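Local coordinates for protein alanine racemase (Actinobacillus succinogenes, PDB 3C3K) that is of unconfirmed function but has the two-lobed fold of the periplasmic binding protein superfamily, shared by the sensor domains of LacI-type regulators, at residues A93-L98 / S103-D108; D117-V120 / R126-L129; I191-A196 / D223-T228. One frame throughout, in Å; residues are numbered along the deposited sequence.

Contact 1 (A93-L98 / S103-D108); sequences AEYDPL and SVSIDD
A chi1 of 57° tucks Ser105 OG between its own backbone N and carbonyl carbon and aims it at Tyr95 CB, 3.5 Å away. With CG of Tyr95 set opposite its backbone N (chi1 180°), the ring stays slightly farther off and oblique to that hydroxyl. Ser103 OG lies at the ring edge, near its plane, while Pro97 CD lies over the centre of one face of the same ring. Ser105 CB packs 3.6 Å from Ala93 CA, and the backbones come close here too, Ala93 CA and Ser105 CA being 4.3 Å apart. The direct bond runs from Ala93 N to Val104 O, 2.9 Å long and nearly straight (171° at the hydrogen), prolonging the pairing of parallel strands 89-92 and 102-105.

Two waters extend the join. One donates to both Ala93 O and Asp108 OD2, each at 2.7 Å. The other accepts from Asp96 N at 2.8 Å and donates to Glu94 O at 2.9 Å, crossing only through a weak bond to Ser103 OG, whose stronger partner is His264 ND1. Asp108 OD1 forms a salt bridge with Arg142, and Glu94 OE2 accepts from Gln137 N and Leu74 N.

The contact thus lies in the loop after strand 89-92, alongside strand 102-105, and runs on to the start of helix 108-121, consistent with the interlobe cleft of this fold. One direct bond and one firm water bridge make it a buried polar junction with two bound waters, in which the Arg142 bridge would partly offset the proximity of the Glu94 and Asp108 carboxylates.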
loop_
_atom_site.group_PDB
_atom_site.type_symbol
_atom_site.label_atom_id
_atom_site.label_comp_id
_atom_site.label_asym_id
_atom_site.label_seq_id
_atom_site.Cartn_x
_atom_site.Cartn_y
_atom_site.Cartn_z
ATOM N N ALA B 93 -9.941 -14.330 -2.317
ATOM C CA ALA B 93 -10.079 -13.940 -0.924
ATOM C C ALA B 93 -11.479 -13.973 -0.389
ATOM O O ALA B 93 -11.669 -13.624 0.727
ATOM C CB ALA B 93 -9.465 -12.558 -0.656
ATOM N N GLU B 94 -12.445 -14.398 -1.172
ATOM C CA GLU B 94 -13.769 -14.745 -0.655
ATOM C C GLU B 94 -14.021 -16.230 -0.978
ATOM O O GLU B 94 -13.628 -16.725 -2.026
ATOM C CB GLU B 94 -14.859 -13.868 -1.268
ATOM C CG GLU B 94 -14.831 -12.402 -0.858
ATOM C CD GLU B 94 -15.599 -12.148 0.414
ATOM O OE1 GLU B 94 -15.302 -12.830 1.419
ATOM O OE2 GLU B 94 -16.502 -11.280 0.400
ATOM N N TYR B 95 -14.641 -16.938 -0.059
ATOM C CA TYR B 95 -14.857 -18.378 -0.216
ATOM C C TYR B 95 -16.313 -18.760 -0.048
ATOM O O TYR B 95 -16.843 -18.632 1.060
ATOM C CB TYR B 95 -14.049 -19.127 0.833
ATOM C CG TYR B 95 -14.169 -20.616 0.813
ATOM C CD1 TYR B 95 -13.856 -21.330 -0.324
ATOM C CD2 TYR B 95 -14.494 -21.313 1.953
ATOM C CE1 TYR B 95 -13.925 -22.697 -0.369
ATOM C CE2 TYR B 95 -14.551 -22.675 1.953
ATOM C CZ TYR B 95 -14.245 -23.360 0.767
ATOM O OH TYR B 95 -14.279 -24.704 0.714
ATOM N N ASP B 96 -16.936 -19.231 -1.142
ATOM C CA ASP B 96 -18.235 -19.865 -1.093
ATOM C C ASP B 96 -18.196 -21.061 -2.024
ATOM O O ASP B 96 -18.114 -20.894 -3.246
ATOM C CB ASP B 96 -19.331 -18.946 -1.592
ATOM C CG ASP B 96 -20.702 -19.595 -1.478
ATOM O OD1 ASP B 96 -20.791 -20.765 -0.994
ATOM O OD2 ASP B 96 -21.682 -18.910 -1.832
ATOM N N PRO B 97 -18.164 -22.280 -1.459
ATOM C CA PRO B 97 -18.061 -23.447 -2.372
ATOM C C PRO B 97 -19.312 -23.739 -3.234
ATOM O O PRO B 97 -19.259 -24.561 -4.173
ATOM C CB PRO B 97 -17.689 -24.631 -1.445
ATOM C CG PRO B 97 -17.680 -24.079 0.001
ATOM C CD PRO B 97 -18.063 -22.618 -0.027
ATOM N N LEU B 98 -20.421 -23.060 -2.940
ATOM C CA LEU B 98 -21.615 -23.199 -3.736
ATOM C C LEU B 98 -21.583 -22.159 -4.861
ATOM O O LEU B 98 -22.357 -22.224 -5.831
ATOM C CB LEU B 98 -22.873 -23.056 -2.852
ATOM C CG LEU B 98 -23.056 -24.260 -1.913
ATOM C CD1 LEU B 98 -24.347 -24.086 -1.179
ATOM C CD2 LEU B 98 -23.003 -25.665 -2.638
ATOM N N SER B 103 -12.443 -19.720 -7.274
ATOM C CA SER B 103 -11.903 -18.845 -6.244
ATOM C C SER B 103 -10.616 -19.428 -5.716
ATOM O O SER B 103 -10.347 -20.622 -5.838
ATOM C CB SER B 103 -12.882 -18.681 -5.075
ATOM O OG SER B 103 -13.068 -19.967 -4.522
ATOM N N VAL B 104 -9.865 -18.575 -5.044
ATOM C CA VAL B 104 -8.677 -18.959 -4.315
ATOM C C VAL B 104 -8.601 -18.025 -3.079
ATOM O O VAL B 104 -8.763 -16.820 -3.194
ATOM C CB VAL B 104 -7.393 -18.925 -5.210
ATOM C CG1 VAL B 104 -7.212 -17.600 -5.898
ATOM C CG2 VAL B 104 -6.119 -19.192 -4.360
ATOM N N SER B 105 -8.464 -18.622 -1.906
ATOM C CA SER B 105 -8.482 -17.915 -0.611
ATOM C C SER B 105 -7.979 -18.844 0.481
ATOM O O SER B 105 -7.585 -19.980 0.208
ATOM C CB SER B 105 -9.879 -17.434 -0.226
ATOM O OG SER B 105 -10.759 -18.498 -0.182
ATOM N N ILE B 106 -7.944 -18.342 1.713
ATOM C CA ILE B 106 -7.728 -19.181 2.863
ATOM C C ILE B 106 -9.089 -19.504 3.494
ATOM O O ILE B 106 -10.127 -18.967 3.065
ATOM C CB ILE B 106 -6.842 -18.453 3.936
ATOM C CG1 ILE B 106 -7.612 -17.252 4.540
ATOM C CG2 ILE B 106 -5.472 -18.091 3.322
ATOM C CD1 ILE B 106 -7.121 -16.748 5.877
ATOM N N ASP B 107 -9.067 -20.348 4.541
ATOM C CA ASP B 107 -10.263 -20.620 5.344
ATOM C C ASP B 107 -10.307 -19.641 6.539
ATOM O O ASP B 107 -9.677 -19.864 7.548
ATOM C CB ASP B 107 -10.201 -22.065 5.870
ATOM C CG ASP B 107 -11.427 -22.460 6.661
ATOM O OD1 ASP B 107 -12.209 -21.628 7.157
ATOM O OD2 ASP B 107 -11.612 -23.655 6.827
ATOM N N ASP B 108 -11.104 -18.591 6.429
ATOM C CA ASP B 108 -11.182 -17.553 7.434
ATOM C C ASP B 108 -11.768 -18.025 8.740
ATOM O O ASP B 108 -11.400 -17.528 9.823
ATOM C CB ASP B 108 -11.945 -16.368 6.890
ATOM C CG ASP B 108 -11.086 -15.544 5.921
ATOM O OD1 ASP B 108 -10.063 -15.081 6.403
ATOM O OD2 ASP B 108 -11.366 -15.440 4.716
HETATM O O HOH W 1 -10.083 -13.948 2.902
HETATM O O HOH W 2 -15.556 -18.418 -3.408
#

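Contact 2 (D117-V120 / R126-L129); sequences DQLV and RIAL
Ile127 meets Leu119 and Val120 through the two arms of its side chain, and its course can be followed outward from the strand. The bond from CA to CB points toward the helix, but Ile127 CB is still 4.8 Å from Leu119 CD1 and serves as the branch point. The short arm, Ile127 CG2, reaches Leu119 CD1 at 3.9 Å. The long arm starts at Ile127 CG1, 4.2 Å from Leu119 CB, and ends at CD1, the atom that touches both helix residues. Ile127 CD1 lies 3.7 Å from Leu119 CB, close to the helix backbone, and 3.9 Å from Val120 CG2. An extended chi2 of 156° carries this methyl away from the strand, to a place where it touches both. The side chains of Leu119 and Ile127 approach at a slant, whereas Val120 meets Ile127 at about a right angle.

The CA atoms of Leu119 and Ile127 are 7.8 Å apart, a spacing that the side chains bridge without backbone bonding. This joins helix 108-121 to strand 127-131, the next strand along the chain and an inner one of the second parallel sheet. Leu119 also packs on Ala215 and Val217 of strand 215-217, and Ile127 on Ala187 and on Leu150 of helix 137-152, which places the contact in the hydrophobic layer between helices and sheet.

Every touching atom is an aliphatic carbon and the buried area is modest, 123 Å². Between these two segments, then, cohesion probably rests on fit and exclusion of water and not on directional bonds.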
loop_
_atom_site.group_PDB
_atom_site.type_symbol
_atom_site.label_atom_id
_atom_site.label_comp_id
_atom_site.label_asym_id
_atom_site.label_seq_id
_atom_site.Cartn_x
_atom_site.Cartn_y
_atom_site.Cartn_z
ATOM N N ASP B 117 -8.577 -19.742 20.041
ATOM C CA ASP B 117 -8.098 -20.839 20.873
ATOM C C ASP B 117 -6.717 -20.541 21.448
ATOM O O ASP B 117 -6.476 -20.895 22.583
ATOM C CB ASP B 117 -8.027 -22.168 20.125
ATOM C CG ASP B 117 -9.364 -22.697 19.757
ATOM O OD1 ASP B 117 -10.405 -22.217 20.263
ATOM O OD2 ASP B 117 -9.365 -23.618 18.939
ATOM N N GLN B 118 -5.815 -19.916 20.666
ATOM C CA GLN B 118 -4.459 -19.645 21.146
ATOM C C GLN B 118 -4.453 -18.594 22.231
ATOM O O GLN B 118 -3.798 -18.757 23.243
ATOM C CB GLN B 118 -3.534 -19.182 20.027
ATOM C CG GLN B 118 -3.340 -20.181 18.912
ATOM C CD GLN B 118 -3.269 -21.571 19.404
ATOM O OE1 GLN B 118 -2.322 -21.944 20.095
ATOM N NE2 GLN B 118 -4.247 -22.388 19.011
ATOM N N LEU B 119 -5.177 -17.499 22.023
ATOM C CA LEU B 119 -5.373 -16.534 23.097
ATOM C C LEU B 119 -5.922 -17.164 24.393
ATOM O O LEU B 119 -5.433 -16.859 25.453
ATOM C CB LEU B 119 -6.195 -15.317 22.642
ATOM C CG LEU B 119 -5.540 -14.469 21.559
ATOM C CD1 LEU B 119 -6.577 -13.598 20.838
ATOM C CD2 LEU B 119 -4.394 -13.608 22.124
ATOM N N VAL B 120 -6.910 -18.030 24.310
ATOM C CA VAL B 120 -7.481 -18.670 25.520
ATOM C C VAL B 120 -6.491 -19.613 26.180
ATOM O O VAL B 120 -6.410 -19.639 27.409
ATOM C CB VAL B 120 -8.788 -19.413 25.166
ATOM C CG1 VAL B 120 -9.219 -20.481 26.261
ATOM C CG2 VAL B 120 -9.901 -18.408 24.899
ATOM N N ARG B 126 -10.783 -12.050 28.083
ATOM C CA ARG B 126 -11.623 -10.968 27.575
ATOM C C ARG B 126 -11.061 -10.493 26.250
ATOM O O ARG B 126 -10.285 -9.507 26.198
ATOM C CB ARG B 126 -11.691 -9.822 28.585
ATOM C CG ARG B 126 -12.465 -10.200 29.848
ATOM C CD ARG B 126 -12.358 -9.205 31.076
ATOM N NE ARG B 126 -11.091 -8.493 31.257
ATOM C CZ ARG B 126 -10.016 -8.926 31.932
ATOM N NH1 ARG B 126 -9.997 -10.119 32.518
ATOM N NH2 ARG B 126 -8.923 -8.147 32.026
ATOM N N ILE B 127 -11.426 -11.205 25.188
ATOM C CA ILE B 127 -10.829 -10.999 23.901
ATOM C C ILE B 127 -11.827 -10.142 23.126
ATOM O O ILE B 127 -13.015 -10.510 23.030
ATOM C CB ILE B 127 -10.573 -12.351 23.169
ATOM C CG1 ILE B 127 -9.616 -13.232 23.972
ATOM C CG2 ILE B 127 -10.016 -12.096 21.717
ATOM C CD1 ILE B 127 -9.719 -14.687 23.694
ATOM N N ALA B 128 -11.358 -9.027 22.585
ATOM C CA ALA B 128 -12.152 -8.095 21.754
ATOM C C ALA B 128 -11.742 -8.279 20.296
ATOM O O ALA B 128 -10.654 -8.846 19.998
ATOM C CB ALA B 128 -11.916 -6.579 22.210
ATOM N N LEU B 129 -12.627 -7.846 19.395
ATOM C CA LEU B 129 -12.413 -7.879 17.956
ATOM C C LEU B 129 -12.510 -6.458 17.382
ATOM O O LEU B 129 -13.423 -5.684 17.724
ATOM C CB LEU B 129 -13.439 -8.818 17.273
ATOM C CG LEU B 129 -13.379 -8.994 15.745
ATOM C CD1 LEU B 129 -12.202 -9.996 15.410
ATOM C CD2 LEU B 129 -14.679 -9.570 15.182
#

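Contact 3 (I191-A196 / D223-T228); sequences ISDVLA and DISQIT
Ile224 and Ser225 are the residues that meet Asp193, at the start of helix 193-205. In the loop 223-228, Asp223 comes first: its O accepts from Gln226 N at 2.7 Å, curling the chain into a turn. At Ile224 the side chain splits. CG2 lies 3.7 Å from both Asp193 CB and Asp193 O, while CG1, set opposite the backbone N (chi1 -162°), leads the longer arm away; the residue also packs on Ile227 of the second subunit.

Ser225 follows, with CB 3.4 Å from Asp193 OD2. Its OG, 3.7 Å from that oxygen, bonds instead to Val222 O. The carboxylate is engaged all the same, OD2 by Val222 N and OD1 by Thr234 OG1. The backbone O of Gln226 accepts from Gln201 NE2 of the second subunit, and its OE1 has a weak bond to Tyr168 OH of that subunit. Beyond Ile227, which packs on Ile224 of the second subunit, Thr228 ties its OG1 to Pro230 O.

In segment 191-196, Ser192 OG accepts from Val194 N at 3.0 Å, a side-chain N-cap. The features are those of a beta-alpha unit in a parallel alpha/beta lobe: a capped helix following strand 187-190, abutted by the loop after strand 215-217, here at the dimer interface.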
loop_
_atom_site.group_PDB
_atom_site.type_symbol
_atom_site.label_atom_id
_atom_site.label_comp_id
_atom_site.label_asym_id
_atom_site.label_seq_id
_atom_site.Cartn_x
_atom_site.Cartn_y
_atom_site.Cartn_z
ATOM N N ILE B 191 -8.721 -7.715 12.426
ATOM C CA ILE B 191 -8.997 -8.295 11.103
ATOM C C ILE B 191 -7.980 -7.861 10.005
ATOM O O ILE B 191 -8.038 -8.335 8.858
ATOM C CB ILE B 191 -10.451 -7.884 10.789
ATOM C CG1 ILE B 191 -11.420 -9.017 11.054
ATOM C CG2 ILE B 191 -10.672 -6.975 9.596
ATOM C CD1 ILE B 191 -11.065 -9.762 12.217
ATOM N N SER B 192 -7.040 -7.005 10.389
ATOM C CA SER B 192 -5.922 -6.651 9.504
ATOM C C SER B 192 -4.740 -6.204 10.371
ATOM O O SER B 192 -4.943 -5.518 11.364
ATOM C CB SER B 192 -6.302 -5.497 8.597
ATOM O OG SER B 192 -5.120 -4.931 8.006
ATOM N N ASP B 193 -3.506 -6.525 9.955
ATOM C CA ASP B 193 -2.330 -5.983 10.605
ATOM C C ASP B 193 -2.327 -4.443 10.660
ATOM O O ASP B 193 -1.765 -3.899 11.539
ATOM C CB ASP B 193 -1.061 -6.432 9.858
ATOM C CG ASP B 193 -0.849 -7.917 9.926
ATOM O OD1 ASP B 193 -1.368 -8.548 10.874
ATOM O OD2 ASP B 193 -0.093 -8.452 9.108
ATOM N N VAL B 194 -2.930 -3.760 9.700
ATOM C CA VAL B 194 -2.950 -2.270 9.679
ATOM C C VAL B 194 -3.726 -1.755 10.932
ATOM O O VAL B 194 -3.308 -0.825 11.619
ATOM C CB VAL B 194 -3.601 -1.755 8.391
ATOM C CG1 VAL B 194 -3.725 -0.238 8.399
ATOM C CG2 VAL B 194 -2.784 -2.170 7.156
ATOM N N LEU B 195 -4.854 -2.379 11.205
ATOM C CA LEU B 195 -5.681 -1.977 12.355
ATOM C C LEU B 195 -4.975 -2.355 13.646
ATOM O O LEU B 195 -5.078 -1.635 14.628
ATOM C CB LEU B 195 -7.036 -2.677 12.248
ATOM C CG LEU B 195 -7.811 -2.184 11.026
ATOM C CD1 LEU B 195 -9.112 -3.037 10.966
ATOM C CD2 LEU B 195 -8.115 -0.652 11.090
ATOM N N ALA B 196 -4.238 -3.465 13.639
ATOM C CA ALA B 196 -3.564 -3.966 14.868
ATOM C C ALA B 196 -2.393 -3.051 15.228
ATOM O O ALA B 196 -2.100 -2.817 16.406
ATOM C CB ALA B 196 -3.099 -5.431 14.713
ATOM N N ASP B 223 4.053 -6.436 5.796
ATOM C CA ASP B 223 5.295 -5.910 6.423
ATOM C C ASP B 223 5.078 -5.101 7.702
ATOM O O ASP B 223 5.906 -5.173 8.604
ATOM C CB ASP B 223 6.090 -5.005 5.487
ATOM C CG ASP B 223 6.778 -5.772 4.411
ATOM O OD1 ASP B 223 6.576 -7.015 4.328
ATOM O OD2 ASP B 223 7.490 -5.121 3.629
ATOM N N ILE B 224 3.968 -4.374 7.818
ATOM C CA ILE B 224 3.754 -3.579 9.044
ATOM C C ILE B 224 3.824 -4.457 10.279
ATOM O O ILE B 224 4.248 -4.027 11.348
ATOM C CB ILE B 224 2.448 -2.688 9.035
ATOM C CG1 ILE B 224 2.516 -1.570 10.102
ATOM C CG2 ILE B 224 1.190 -3.499 9.341
ATOM C CD1 ILE B 224 3.694 -0.591 9.910
ATOM N N SER B 225 3.422 -5.708 10.131
ATOM C CA SER B 225 3.437 -6.609 11.269
ATOM C C SER B 225 4.878 -6.909 11.747
ATOM O O SER B 225 5.079 -7.405 12.878
ATOM C CB SER B 225 2.659 -7.871 10.942
ATOM O OG SER B 225 3.427 -8.752 10.136
ATOM N N GLN B 226 5.879 -6.596 10.925
ATOM C CA GLN B 226 7.266 -6.786 11.338
ATOM C C GLN B 226 7.980 -5.471 11.748
ATOM O O GLN B 226 9.186 -5.453 12.055
ATOM C CB GLN B 226 8.031 -7.437 10.219
ATOM C CG GLN B 226 7.440 -8.786 9.874
ATOM C CD GLN B 226 8.054 -9.311 8.634
ATOM O OE1 GLN B 226 8.213 -8.587 7.643
ATOM N NE2 GLN B 226 8.425 -10.562 8.659
ATOM N N ILE B 227 7.202 -4.398 11.740
ATOM C CA ILE B 227 7.681 -3.093 12.039
ATOM C C ILE B 227 7.237 -2.582 13.416
ATOM O O ILE B 227 7.880 -1.678 13.981
ATOM C CB ILE B 227 7.293 -2.109 10.932
ATOM C CG1 ILE B 227 8.103 -2.417 9.693
ATOM C CG2 ILE B 227 7.756 -0.706 11.304
ATOM C CD1 ILE B 227 7.456 -1.969 8.413
ATOM N N THR B 228 6.133 -3.132 13.937
ATOM C CA THR B 228 5.539 -2.571 15.139
ATOM C C THR B 228 6.385 -3.022 16.305
ATOM O O THR B 228 7.154 -4.020 16.207
ATOM C CB THR B 228 4.086 -3.051 15.315
ATOM O OG1 THR B 228 4.041 -4.486 15.203
ATOM C CG2 THR B 228 3.241 -2.447 14.246
#

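Overall arrangement
The three contacts follow one another in series along the chain. Contact 1 spans the passage between the lobes; a glycerol about 4 Å from the Ala93 side chain probably comes from the crystallisation liquor, though it may mark a pocket. Contacts 2 and 3 belong to the lobe built on the four-stranded sheet. Helix 108-121 leads from contact 1 to contact 2, whose centres are 24 Å apart, with nearest atoms about 9 Å. Contacts 1 and 3 stand on opposite sides of the chain's centre, 22 Å between centres and about 7 Å at the nearest atoms. Contacts 2 and 3 touch, Leu129 CD1 packing 3.4 Å from Ile191 CD1. Contact 3 alone reaches the second subunit.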